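Local coordinates for protein GLB-12 (Caenorhabditis elegans, PDB 4BJA) that binds heme b in a globin fold with the iron held by two axial ligands, and probably acts in redox signalling essential for reproduction, at residues Ser126-Gly131 and Glu208-Lys213; Gln135-Asn138 and Lys142-Phe145; Arg41-Arg46 and Pro158-Glu163. The protein carries 1 engineered substitution. All blocks are in the same frame, centred on the assembly; numbering follows the deposited sequence.

Contact 1 of 3, residues Ser126-Gly131 and Glu208-Lys213. With HEM (protoporphyrin IX containing Fe), chain B; ACT (acetate ion), chain E.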
loop_
_atom_site.group_PDB
_atom_site.type_symbol
_atom_site.label_atom_id
_atom_site.label_comp_id
_atom_site.label_asym_id
_atom_site.label_seq_id
_atom_site.Cartn_x
_atom_site.Cartn_y
_atom_site.Cartn_z
ATOM N N SER A 126 10.577 -0.311 -13.970
ATOM C CA SER A 126 11.754 -0.434 -14.796
ATOM C C SER A 126 12.237 -1.870 -14.857
ATOM O O SER A 126 12.910 -2.283 -15.816
ATOM C CB SER A 126 12.866 0.446 -14.254
ATOM O OG SER A 126 14.105 0.028 -14.795
ATOM N N HIS A 127 11.901 -2.631 -13.836
ATOM C CA HIS A 127 12.339 -4.048 -13.809
ATOM C C HIS A 127 11.631 -4.925 -14.804
ATOM O O HIS A 127 12.055 -6.068 -15.023
ATOM C CB HIS A 127 12.267 -4.603 -12.353
ATOM C CG HIS A 127 13.459 -4.220 -11.517
ATOM N ND1 HIS A 127 13.627 -2.961 -10.988
ATOM C CD2 HIS A 127 14.555 -4.929 -11.145
ATOM C CE1 HIS A 127 14.769 -2.907 -10.319
ATOM N NE2 HIS A 127 15.360 -4.088 -10.422
ATOM N N VAL A 128 10.543 -4.430 -15.408
ATOM C CA VAL A 128 9.820 -5.211 -16.393
ATOM C C VAL A 128 10.727 -5.464 -17.617
ATOM O O VAL A 128 10.521 -6.422 -18.359
ATOM C CB VAL A 128 8.510 -4.529 -16.783
ATOM C CG1 VAL A 128 7.828 -5.249 -17.937
ATOM C CG2 VAL A 128 7.556 -4.458 -15.549
ATOM N N ARG A 129 11.749 -4.626 -17.779
ATOM C CA ARG A 129 12.731 -4.767 -18.874
ATOM C C ARG A 129 13.675 -5.971 -18.683
ATOM O O ARG A 129 14.366 -6.382 -19.638
ATOM C CB ARG A 129 13.605 -3.507 -18.999
ATOM C CG ARG A 129 12.847 -2.186 -19.230
ATOM C CD ARG A 129 13.775 -1.060 -19.733
ATOM N NE ARG A 129 13.539 -0.730 -21.148
ATOM C CZ ARG A 129 12.600 0.120 -21.583
ATOM N NH1 ARG A 129 11.792 0.738 -20.720
ATOM N NH2 ARG A 129 12.459 0.347 -22.885
ATOM N N GLN A 130 13.748 -6.480 -17.453
ATOM C CA GLN A 130 14.569 -7.643 -17.126
ATOM C C GLN A 130 13.817 -8.882 -17.520
ATOM O O GLN A 130 12.800 -9.215 -16.932
ATOM C CB GLN A 130 14.931 -7.687 -15.631
ATOM C CG GLN A 130 15.680 -6.459 -15.096
ATOM C CD GLN A 130 16.856 -6.010 -15.970
ATOM O OE1 GLN A 130 17.476 -6.816 -16.659
ATOM N NE2 GLN A 130 17.181 -4.716 -15.911
ATOM N N GLY A 131 14.307 -9.572 -18.546
ATOM C CA GLY A 131 13.546 -10.686 -19.111
ATOM C C GLY A 131 13.295 -11.787 -18.096
ATOM O O GLY A 131 12.225 -12.391 -18.105
ATOM N N GLU A 208 3.786 -5.284 -11.622
ATOM C CA GLU A 208 2.737 -6.138 -12.116
ATOM C C GLU A 208 1.884 -5.364 -13.131
ATOM O O GLU A 208 1.511 -5.893 -14.193
ATOM C CB GLU A 208 1.921 -6.639 -10.949
ATOM C CG GLU A 208 1.093 -7.834 -11.251
ATOM C CD GLU A 208 1.911 -9.124 -11.429
ATOM O OE1 GLU A 208 2.962 -9.307 -10.778
ATOM O OE2 GLU A 208 1.455 -9.974 -12.205
ATOM N N LEU A 209 1.609 -4.114 -12.802
ATOM C CA LEU A 209 0.787 -3.265 -13.672
ATOM C C LEU A 209 1.503 -2.980 -14.989
ATOM O O LEU A 209 0.888 -3.018 -16.065
ATOM C CB LEU A 209 0.465 -1.954 -12.950
ATOM C CG LEU A 209 -0.442 -0.978 -13.740
ATOM C CD1 LEU A 209 -1.762 -1.622 -14.131
ATOM C CD2 LEU A 209 -0.709 0.294 -12.914
ATOM N N GLU A 210 2.789 -2.654 -14.897
ATOM C CA GLU A 210 3.551 -2.325 -16.081
ATOM C C GLU A 210 3.665 -3.534 -17.004
ATOM O O GLU A 210 3.538 -3.403 -18.243
ATOM C CB GLU A 210 4.928 -1.800 -15.695
ATOM C CG GLU A 210 5.844 -1.477 -16.902
ATOM C CD GLU A 210 5.358 -0.281 -17.726
ATOM O OE1 GLU A 210 4.550 0.537 -17.238
ATOM O OE2 GLU A 210 5.814 -0.146 -18.880
ATOM N N ARG A 211 3.891 -4.707 -16.416
ATOM C CA ARG A 211 3.917 -5.917 -17.221
ATOM C C ARG A 211 2.558 -6.185 -17.898
ATOM O O ARG A 211 2.511 -6.524 -19.097
ATOM C CB ARG A 211 4.377 -7.111 -16.381
ATOM C CG ARG A 211 4.301 -8.405 -17.157
ATOM C CD ARG A 211 5.019 -9.506 -16.415
ATOM N NE ARG A 211 4.307 -9.886 -15.200
ATOM C CZ ARG A 211 4.692 -10.854 -14.378
ATOM N NH1 ARG A 211 5.787 -11.576 -14.648
ATOM N NH2 ARG A 211 3.985 -11.105 -13.283
ATOM N N ALA A 212 1.457 -6.013 -17.156
ATOM C CA ALA A 212 0.122 -6.253 -17.709
ATOM C C ALA A 212 -0.150 -5.320 -18.890
ATOM O O ALA A 212 -0.728 -5.739 -19.899
ATOM C CB ALA A 212 -0.961 -6.121 -16.658
ATOM N N LYS A 213 0.283 -4.072 -18.770
ATOM C CA LYS A 213 0.051 -3.074 -19.826
ATOM C C LYS A 213 0.853 -3.372 -21.078
ATOM O O LYS A 213 0.345 -3.229 -22.202
ATOM C CB LYS A 213 0.390 -1.674 -19.336
ATOM C CG LYS A 213 -0.643 -1.084 -18.402
ATOM C CD LYS A 213 -0.195 0.292 -17.966
ATOM C CE LYS A 213 -1.094 0.894 -16.907
ATOM N NZ LYS A 213 -0.391 2.050 -16.294
HETATM C CHA HEM B . 18.430 -2.497 -12.046
HETATM C CHB HEM B . 16.977 -1.794 -7.480
HETATM C CHC HEM B . 15.474 -6.355 -7.252
HETATM C CHD HEM B . 17.629 -7.247 -11.466
HETATM C C1A HEM B . 18.113 -1.920 -10.864
HETATM C C2A HEM B . 18.232 -0.505 -10.561
HETATM C C3A HEM B . 17.824 -0.345 -9.290
HETATM C C4A HEM B . 17.450 -1.639 -8.762
HETATM C CMA HEM B . 17.759 0.958 -8.449
HETATM C CAA HEM B . 18.723 0.581 -11.574
HETATM C CBA HEM B . 17.623 1.615 -11.858
HETATM C CGA HEM B . 16.501 0.904 -12.471
HETATM O O1A HEM B . 16.742 0.120 -13.432
HETATM O O2A HEM B . 15.375 1.104 -11.944
HETATM C C1B HEM B . 16.397 -2.963 -7.083
HETATM C C2B HEM B . 15.640 -3.135 -5.849
HETATM C C3B HEM B . 15.228 -4.370 -5.796
HETATM C C4B HEM B . 15.709 -5.047 -6.973
HETATM C CMB HEM B . 15.367 -2.026 -4.820
HETATM C CAB HEM B . 14.348 -4.949 -4.655
HETATM C CBB HEM B . 14.329 -6.243 -4.453
HETATM C C1C HEM B . 15.909 -6.984 -8.369
HETATM C C2C HEM B . 15.707 -8.379 -8.669
HETATM C C3C HEM B . 16.287 -8.630 -9.830
HETATM C C4C HEM B . 16.916 -7.415 -10.299
HETATM C CMC HEM B . 14.906 -9.362 -7.782
HETATM C CAC HEM B . 16.305 -10.015 -10.517
HETATM C CBC HEM B . 16.439 -10.033 -11.831
HETATM C C1D HEM B . 18.102 -6.082 -11.955
HETATM C C2D HEM B . 18.968 -5.962 -13.090
HETATM C C3D HEM B . 19.205 -4.497 -13.268
HETATM C C4D HEM B . 18.456 -3.856 -12.225
HETATM C CMD HEM B . 19.558 -7.083 -13.976
HETATM C CAD HEM B . 20.095 -3.821 -14.327
HETATM C CBD HEM B . 21.408 -3.448 -13.617
HETATM C CGD HEM B . 22.283 -4.630 -13.206
HETATM O O1D HEM B . 22.184 -5.740 -13.770
HETATM O O2D HEM B . 23.111 -4.433 -12.307
HETATM N NA HEM B . 17.641 -2.601 -9.735
HETATM N NB HEM B . 16.432 -4.170 -7.775
HETATM N NC HEM B . 16.653 -6.437 -9.392
HETATM N ND HEM B . 17.825 -4.805 -11.454
HETATM FE FE HEM B . 17.165 -4.488 -9.597
HETATM C C ACT E . 19.420 -1.964 -17.441
HETATM O O ACT E . 18.290 -1.831 -16.959
HETATM O OXT ACT E . 20.267 -1.165 -16.980
HETATM C CH3 ACT E . 19.634 -2.992 -18.480
#
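Val128 sets its two methyls against the 208-213 part of helix 185-214, crossing the Glu210 side chain at a slant. CG2 of Val128 lies 3.7 Å from CG of Glu210 and 3.8 Å from the backbone N of Arg211, while CG1 of Val128 reaches CB of Arg211 at 4.2 Å. This patch of methyls against the helix surface is the tight part, and Phe207 adds to it. On its other side the 126-131 turn carries the proximal histidine of the globin fold: His127 NE2 binds the heme iron at 2.0 Å, with His92 as the other axial ligand. Together with the iron bond, the hydrogen bond from His127 ND1 to Thr123 O holds the ring's rotation. Gln130, bent at its second torsion (chi2 -47°), lays its amide by the porphyrin, NE2 lying 3.3 Å from heme C3D. The solvent side is looser: NH1 of the exposed Arg129 stays 6.3 Å from OE2 of Glu210, too distant for a salt bridge, and that carboxylate is bonded to Gln214. Arg211, by contrast, turns its guanidinium away from Val128, pairing NH2 in its own plane with OE2 of Glu208 at 3.0 Å, while NH1 bonds the carbonyls of Glu134 and Gln137.

Contact 2 of 3, residues Gln135-Asn138 and Lys142-Phe145. With HEM (protoporphyrin IX containing Fe), chain B.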
loop_
_atom_site.group_PDB
_atom_site.type_symbol
_atom_site.label_atom_id
_atom_site.label_comp_id
_atom_site.label_asym_id
_atom_site.label_seq_id
_atom_site.Cartn_x
_atom_site.Cartn_y
_atom_site.Cartn_z
ATOM N N GLN A 135 9.443 -12.879 -17.315
ATOM C CA GLN A 135 9.035 -14.271 -17.412
ATOM C C GLN A 135 8.689 -14.946 -16.087
ATOM O O GLN A 135 7.742 -15.722 -16.034
ATOM C CB GLN A 135 10.118 -15.097 -18.148
ATOM C CG GLN A 135 9.955 -15.050 -19.669
ATOM C CD GLN A 135 10.383 -16.340 -20.384
ATOM O OE1 GLN A 135 10.823 -17.315 -19.758
ATOM N NE2 GLN A 135 10.254 -16.341 -21.716
ATOM N N ASN A 136 9.452 -14.669 -15.028
ATOM C CA ASN A 136 9.364 -15.478 -13.808
ATOM C C ASN A 136 8.748 -14.840 -12.580
ATOM O O ASN A 136 8.356 -15.544 -11.667
ATOM C CB ASN A 136 10.730 -16.047 -13.437
ATOM C CG ASN A 136 11.305 -16.907 -14.563
ATOM O OD1 ASN A 136 10.678 -17.877 -14.979
ATOM N ND2 ASN A 136 12.454 -16.531 -15.076
ATOM N N GLN A 137 8.708 -13.508 -12.538
ATOM C CA GLN A 137 8.077 -12.828 -11.409
ATOM C C GLN A 137 6.612 -13.225 -11.301
ATOM O O GLN A 137 5.870 -13.092 -12.279
ATOM C CB GLN A 137 8.179 -11.317 -11.599
ATOM C CG GLN A 137 7.356 -10.503 -10.553
ATOM C CD GLN A 137 7.961 -10.559 -9.175
ATOM O OE1 GLN A 137 8.993 -11.201 -8.961
ATOM N NE2 GLN A 137 7.320 -9.874 -8.212
ATOM N N ASN A 138 6.207 -13.710 -10.133
ATOM C CA ASN A 138 4.930 -14.407 -10.000
ATOM C C ASN A 138 4.486 -14.471 -8.544
ATOM O O ASN A 138 4.996 -15.275 -7.756
ATOM C CB ASN A 138 5.058 -15.824 -10.597
ATOM C CG ASN A 138 3.741 -16.581 -10.632
ATOM O OD1 ASN A 138 3.646 -17.651 -11.255
ATOM N ND2 ASN A 138 2.720 -16.043 -9.979
ATOM N N LYS A 142 6.958 -17.304 -6.984
ATOM C CA LYS A 142 8.093 -16.553 -6.455
ATOM C C LYS A 142 7.937 -15.081 -6.751
ATOM O O LYS A 142 7.852 -14.672 -7.907
ATOM C CB LYS A 142 9.438 -17.035 -7.010
ATOM C CG LYS A 142 9.925 -18.387 -6.372
ATOM C CD LYS A 142 11.292 -18.776 -6.939
ATOM C CE LYS A 142 12.083 -19.693 -5.984
ATOM N NZ LYS A 142 11.304 -20.878 -5.573
ATOM N N ASN A 143 7.962 -14.295 -5.692
ATOM C CA ASN A 143 8.078 -12.839 -5.857
ATOM C C ASN A 143 9.531 -12.456 -5.556
ATOM O O ASN A 143 9.938 -12.487 -4.413
ATOM C CB ASN A 143 7.106 -12.156 -4.876
ATOM C CG ASN A 143 7.196 -10.660 -4.921
ATOM O OD1 ASN A 143 8.213 -10.098 -5.327
ATOM N ND2 ASN A 143 6.101 -9.993 -4.539
ATOM N N TYR A 144 10.317 -12.148 -6.585
ATOM C CA TYR A 144 11.756 -11.929 -6.418
ATOM C C TYR A 144 12.064 -10.641 -5.659
ATOM O O TYR A 144 13.097 -10.553 -5.029
ATOM C CB TYR A 144 12.500 -11.980 -7.788
ATOM C CG TYR A 144 12.465 -13.369 -8.380
ATOM C CD1 TYR A 144 13.421 -14.316 -8.021
ATOM C CD2 TYR A 144 11.449 -13.734 -9.258
ATOM C CE1 TYR A 144 13.377 -15.595 -8.567
ATOM C CE2 TYR A 144 11.391 -15.017 -9.786
ATOM C CZ TYR A 144 12.345 -15.922 -9.427
ATOM O OH TYR A 144 12.279 -17.191 -9.969
ATOM N N PHE A 145 11.177 -9.636 -5.692
ATOM C CA PHE A 145 11.417 -8.467 -4.877
ATOM C C PHE A 145 11.287 -8.830 -3.417
ATOM O O PHE A 145 12.082 -8.378 -2.573
ATOM C CB PHE A 145 10.393 -7.372 -5.218
ATOM C CG PHE A 145 10.416 -6.975 -6.666
ATOM C CD1 PHE A 145 11.635 -6.622 -7.277
ATOM C CD2 PHE A 145 9.248 -7.052 -7.436
ATOM C CE1 PHE A 145 11.643 -6.265 -8.642
ATOM C CE2 PHE A 145 9.264 -6.713 -8.778
ATOM C CZ PHE A 145 10.463 -6.324 -9.379
HETATM C CHA HEM B . 18.430 -2.497 -12.046
HETATM C CHB HEM B . 16.977 -1.794 -7.480
HETATM C CHC HEM B . 15.474 -6.355 -7.252
HETATM C CHD HEM B . 17.629 -7.247 -11.466
HETATM C C1A HEM B . 18.113 -1.920 -10.864
HETATM C C2A HEM B . 18.232 -0.505 -10.561
HETATM C C3A HEM B . 17.824 -0.345 -9.290
HETATM C C4A HEM B . 17.450 -1.639 -8.762
HETATM C CMA HEM B . 17.759 0.958 -8.449
HETATM C CAA HEM B . 18.723 0.581 -11.574
HETATM C CBA HEM B . 17.623 1.615 -11.858
HETATM C CGA HEM B . 16.501 0.904 -12.471
HETATM O O1A HEM B . 16.742 0.120 -13.432
HETATM O O2A HEM B . 15.375 1.104 -11.944
HETATM C C1B HEM B . 16.397 -2.963 -7.083
HETATM C C2B HEM B . 15.640 -3.135 -5.849
HETATM C C3B HEM B . 15.228 -4.370 -5.796
HETATM C C4B HEM B . 15.709 -5.047 -6.973
HETATM C CMB HEM B . 15.367 -2.026 -4.820
HETATM C CAB HEM B . 14.348 -4.949 -4.655
HETATM C CBB HEM B . 14.329 -6.243 -4.453
HETATM C C1C HEM B . 15.909 -6.984 -8.369
HETATM C C2C HEM B . 15.707 -8.379 -8.669
HETATM C C3C HEM B . 16.287 -8.630 -9.830
HETATM C C4C HEM B . 16.916 -7.415 -10.299
HETATM C CMC HEM B . 14.906 -9.362 -7.782
HETATM C CAC HEM B . 16.305 -10.015 -10.517
HETATM C CBC HEM B . 16.439 -10.033 -11.831
HETATM C C1D HEM B . 18.102 -6.082 -11.955
HETATM C C2D HEM B . 18.968 -5.962 -13.090
HETATM C C3D HEM B . 19.205 -4.497 -13.268
HETATM C C4D HEM B . 18.456 -3.856 -12.225
HETATM C CMD HEM B . 19.558 -7.083 -13.976
HETATM C CAD HEM B . 20.095 -3.821 -14.327
HETATM C CBD HEM B . 21.408 -3.448 -13.617
HETATM C CGD HEM B . 22.283 -4.630 -13.206
HETATM O O1D HEM B . 22.184 -5.740 -13.770
HETATM O O2D HEM B . 23.111 -4.433 -12.307
HETATM N NA HEM B . 17.641 -2.601 -9.735
HETATM N NB HEM B . 16.432 -4.170 -7.775
HETATM N NC HEM B . 16.653 -6.437 -9.392
HETATM N ND HEM B . 17.825 -4.805 -11.454
HETATM FE FE HEM B . 17.165 -4.488 -9.597
#
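Asn138 and Lys142 bring the backbones together, their CA atoms 5.2 Å apart, and Asn138 N donates to Lys142 O at 2.9 Å along a bent path (N-H...O 142°). The two segments form the corner between the short helix 131-136 and the long helix 144-160 of the globin fold, on the proximal side of the heme. Asn143 stands at the N-cap of the second helix, and its OD1 receives a weak capping bond from Phe145 N and a hydrogen bond from Glu146 N. Gln137 crosses to the same helix start. A bend at its second torsion (chi2 71°) turns the amide so that OE1 accepts from Tyr144 N at 2.9 Å, in the carbonyl plane and on a lone pair. Its NE2 donates almost straight (N-H...O 171°) to Asn143 OD1 at 3.0 Å, coming from above the Asn143 carbonyl plane and not along a lone pair; the two amide planes stand nearly perpendicular. Both ends of this buried amide are thereby gripped, while Asn143 ND2 is taken by Thr204 OG1. Tyr144 turns its ring edge to the preceding helix end, CE2 meeting Asn136 O at 3.6 Å, and Phe132 packs on it edge-to-face. Gln137 NE2 approaches CD2 of Phe145 obliquely at 3.5 Å, and the ring turns an edge to the heme, where CD1 of Phe145 lies 3.8 Å from the methine carbon CHC.

Contact 3 of 3, residues Arg41-Arg46 and Pro158-Glu163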
loop_
_atom_site.group_PDB
_atom_site.type_symbol
_atom_site.label_atom_id
_atom_site.label_comp_id
_atom_site.label_asym_id
_atom_site.label_seq_id
_atom_site.Cartn_x
_atom_site.Cartn_y
_atom_site.Cartn_z
ATOM N N ARG A 41 16.247 7.174 8.478
ATOM C CA ARG A 41 17.416 7.873 8.024
ATOM C C ARG A 41 18.578 7.811 9.025
ATOM O O ARG A 41 19.717 7.538 8.615
ATOM C CB ARG A 41 17.088 9.331 7.641
ATOM C CG ARG A 41 18.264 10.012 6.982
ATOM C CD ARG A 41 18.739 9.334 5.739
ATOM N NE ARG A 41 19.840 10.097 5.132
ATOM C CZ ARG A 41 20.664 9.607 4.212
ATOM N NH1 ARG A 41 20.496 8.355 3.774
ATOM N NH2 ARG A 41 21.640 10.378 3.707
ATOM N N GLU A 42 18.310 8.065 10.307
ATOM C CA GLU A 42 19.408 8.127 11.308
ATOM C C GLU A 42 20.051 6.752 11.489
ATOM O O GLU A 42 21.268 6.659 11.540
ATOM C CB GLU A 42 18.907 8.669 12.627
ATOM C CG GLU A 42 18.513 10.144 12.566
ATOM C CD GLU A 42 18.338 10.781 13.944
ATOM O OE1 GLU A 42 17.955 10.073 14.898
ATOM O OE2 GLU A 42 18.558 12.011 14.076
ATOM N N THR A 43 19.228 5.700 11.557
ATOM C CA THR A 43 19.789 4.348 11.670
ATOM C C THR A 43 20.613 3.936 10.436
ATOM O O THR A 43 21.653 3.302 10.582
ATOM C CB THR A 43 18.758 3.289 12.032
ATOM O OG1 THR A 43 17.692 3.348 11.090
ATOM C CG2 THR A 43 18.210 3.546 13.451
ATOM N N TRP A 44 20.156 4.253 9.230
ATOM C CA TRP A 44 20.910 3.976 8.039
ATOM C C TRP A 44 22.239 4.733 8.052
ATOM O O TRP A 44 23.293 4.189 7.666
ATOM C CB TRP A 44 20.085 4.353 6.820
ATOM C CG TRP A 44 20.821 4.233 5.490
ATOM C CD1 TRP A 44 21.406 5.250 4.778
ATOM C CD2 TRP A 44 20.992 3.045 4.703
ATOM N NE1 TRP A 44 21.950 4.763 3.620
ATOM C CE2 TRP A 44 21.722 3.412 3.543
ATOM C CE3 TRP A 44 20.619 1.692 4.880
ATOM C CZ2 TRP A 44 22.049 2.489 2.522
ATOM C CZ3 TRP A 44 20.968 0.784 3.889
ATOM C CH2 TRP A 44 21.666 1.179 2.715
ATOM N N GLN A 45 22.200 6.011 8.461
ATOM C CA GLN A 45 23.426 6.800 8.535
ATOM C C GLN A 45 24.460 6.347 9.575
ATOM O O GLN A 45 25.650 6.627 9.406
ATOM C CB GLN A 45 23.062 8.254 8.792
ATOM C CG GLN A 45 22.505 8.849 7.536
ATOM C CD GLN A 45 22.446 10.326 7.659
ATOM O OE1 GLN A 45 21.752 10.841 8.536
ATOM N NE2 GLN A 45 23.177 11.028 6.799
ATOM N N ARG A 46 24.006 5.692 10.643
ATOM C CA ARG A 46 24.880 5.176 11.708
ATOM C C ARG A 46 25.786 4.083 11.146
ATOM O O ARG A 46 26.899 3.856 11.654
ATOM C CB ARG A 46 24.061 4.513 12.802
ATOM C CG ARG A 46 23.313 5.338 13.803
ATOM C CD ARG A 46 22.528 4.303 14.694
ATOM N NE ARG A 46 21.479 4.747 15.633
ATOM C CZ ARG A 46 21.207 6.005 16.001
ATOM N NH1 ARG A 46 21.885 7.035 15.512
ATOM N NH2 ARG A 46 20.237 6.233 16.884
ATOM N N PRO A 158 19.728 -6.481 11.940
ATOM C CA PRO A 158 20.669 -6.582 13.065
ATOM C C PRO A 158 21.865 -5.640 13.013
ATOM O O PRO A 158 22.358 -5.267 14.092
ATOM C CB PRO A 158 21.135 -8.055 12.985
ATOM C CG PRO A 158 19.969 -8.769 12.418
ATOM C CD PRO A 158 19.388 -7.810 11.394
ATOM N N PHE A 159 22.349 -5.239 11.819
ATOM C CA PHE A 159 23.358 -4.171 11.745
ATOM C C PHE A 159 22.745 -2.832 12.194
ATOM O O PHE A 159 23.385 -2.062 12.934
ATOM C CB PHE A 159 23.918 -4.013 10.319
ATOM C CG PHE A 159 24.782 -5.155 9.877
ATOM C CD1 PHE A 159 26.066 -5.305 10.415
ATOM C CD2 PHE A 159 24.350 -6.047 8.924
ATOM C CE1 PHE A 159 26.893 -6.373 10.015
ATOM C CE2 PHE A 159 25.176 -7.131 8.521
ATOM C CZ PHE A 159 26.437 -7.275 9.073
ATOM N N LEU A 160 21.506 -2.580 11.766
ATOM C CA LEU A 160 20.850 -1.288 12.040
ATOM C C LEU A 160 20.558 -1.124 13.524
ATOM O O LEU A 160 20.501 0.013 14.022
ATOM C CB LEU A 160 19.534 -1.176 11.266
ATOM C CG LEU A 160 19.737 -0.972 9.771
ATOM C CD1 LEU A 160 18.405 -1.334 9.020
ATOM C CD2 LEU A 160 20.151 0.459 9.485
ATOM N N THR A 161 20.346 -2.231 14.233
ATOM C CA THR A 161 20.047 -2.164 15.650
ATOM C C THR A 161 21.332 -2.166 16.488
ATOM O O THR A 161 21.309 -1.910 17.715
ATOM C CB THR A 161 19.201 -3.350 16.120
ATOM O OG1 THR A 161 19.904 -4.574 15.854
ATOM C CG2 THR A 161 17.805 -3.363 15.447
ATOM N N GLY A 162 22.450 -2.455 15.827
ATOM C CA GLY A 162 23.713 -2.592 16.526
ATOM C C GLY A 162 23.859 -3.965 17.177
ATOM O O GLY A 162 24.816 -4.189 17.891
ATOM N N GLU A 163 22.914 -4.862 17.005
ATOM C CA GLU A 163 23.022 -6.203 17.539
ATOM C C GLU A 163 24.129 -7.004 16.853
ATOM O O GLU A 163 24.632 -7.927 17.427
ATOM C CB GLU A 163 21.742 -6.960 17.364
ATOM C CG GLU A 163 20.543 -6.485 18.066
ATOM C CD GLU A 163 19.275 -7.108 17.472
ATOM O OE1 GLU A 163 18.912 -6.885 16.282
ATOM O OE2 GLU A 163 18.647 -7.872 18.199
HETATM O O HOH W 1 21.222 1.842 16.361
#
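Leu160 and Thr43 cross at about a right angle, and a single methyl does the touching. CD2 of Leu160 sits over the peptide that follows Thr43, 3.4 Å from Thr43 O and 3.8 Å from Trp44 N; the same methyl comes to 4.1 Å from CB of Thr43. With Leu160 CG placed beside the backbone N (chi1 -72°), the branch runs across to the neighbouring helix, and the CA atoms of Thr43 and Leu160 are 5.7 Å apart. No direct hydrogen bond joins the segments. The threonine hydroxyl lies between its own backbone N and carbonyl carbon (chi1 55°), where it bonds Leu39 O one turn back and also Trp192 NE1. Trp192 packs on Leu160 as well, so this is a three-way meeting in the globin fold: helix 34-46, the C-terminal part of helix 144-160 and the long last helix 185-214. Trp44 has its CB directed away from Leu160 and places its indole among Tyr97, Met100 and Thr104 of helix 87-108, NE1 bonding Glu101; the carboxylate of Glu101 also forms a salt bridge with Arg41. Past Leu160 the chain leaves the helix at Gly162, whose positive phi (81°) belongs to a Schellman motif. Thr161 OG1 accepts from Glu163 N at 3.2 Å in an ST turn and donates to Glu163 OE1 at 2.6 Å. Toward the exposed Arg46 the direct packing gives way to water, one molecule donating to Leu160 O at 3.1 Å and weakly accepting from Arg46 NE.

Overall arrangement
Contacts 1 and 2 are neighbours, with centres 11 Å apart, and both touch the heme from its proximal side. They meet where His127 packs on Phe145. Contact 3 lies on the opposite side of the chain's centre, about 33 Å from contact 1 and 29 Å from contact 2, centre to centre. Helix 144-160 spans that gap, beginning in contact 2 and running on to contact 3. Along the chain, contact 2 falls within the stretches spanned by contacts 1 and 3, whose own segments alternate. The heme-holding turn and the distant helix junction thus belong to one all-helical globin fold, joined through helices 144-160 and 185-214.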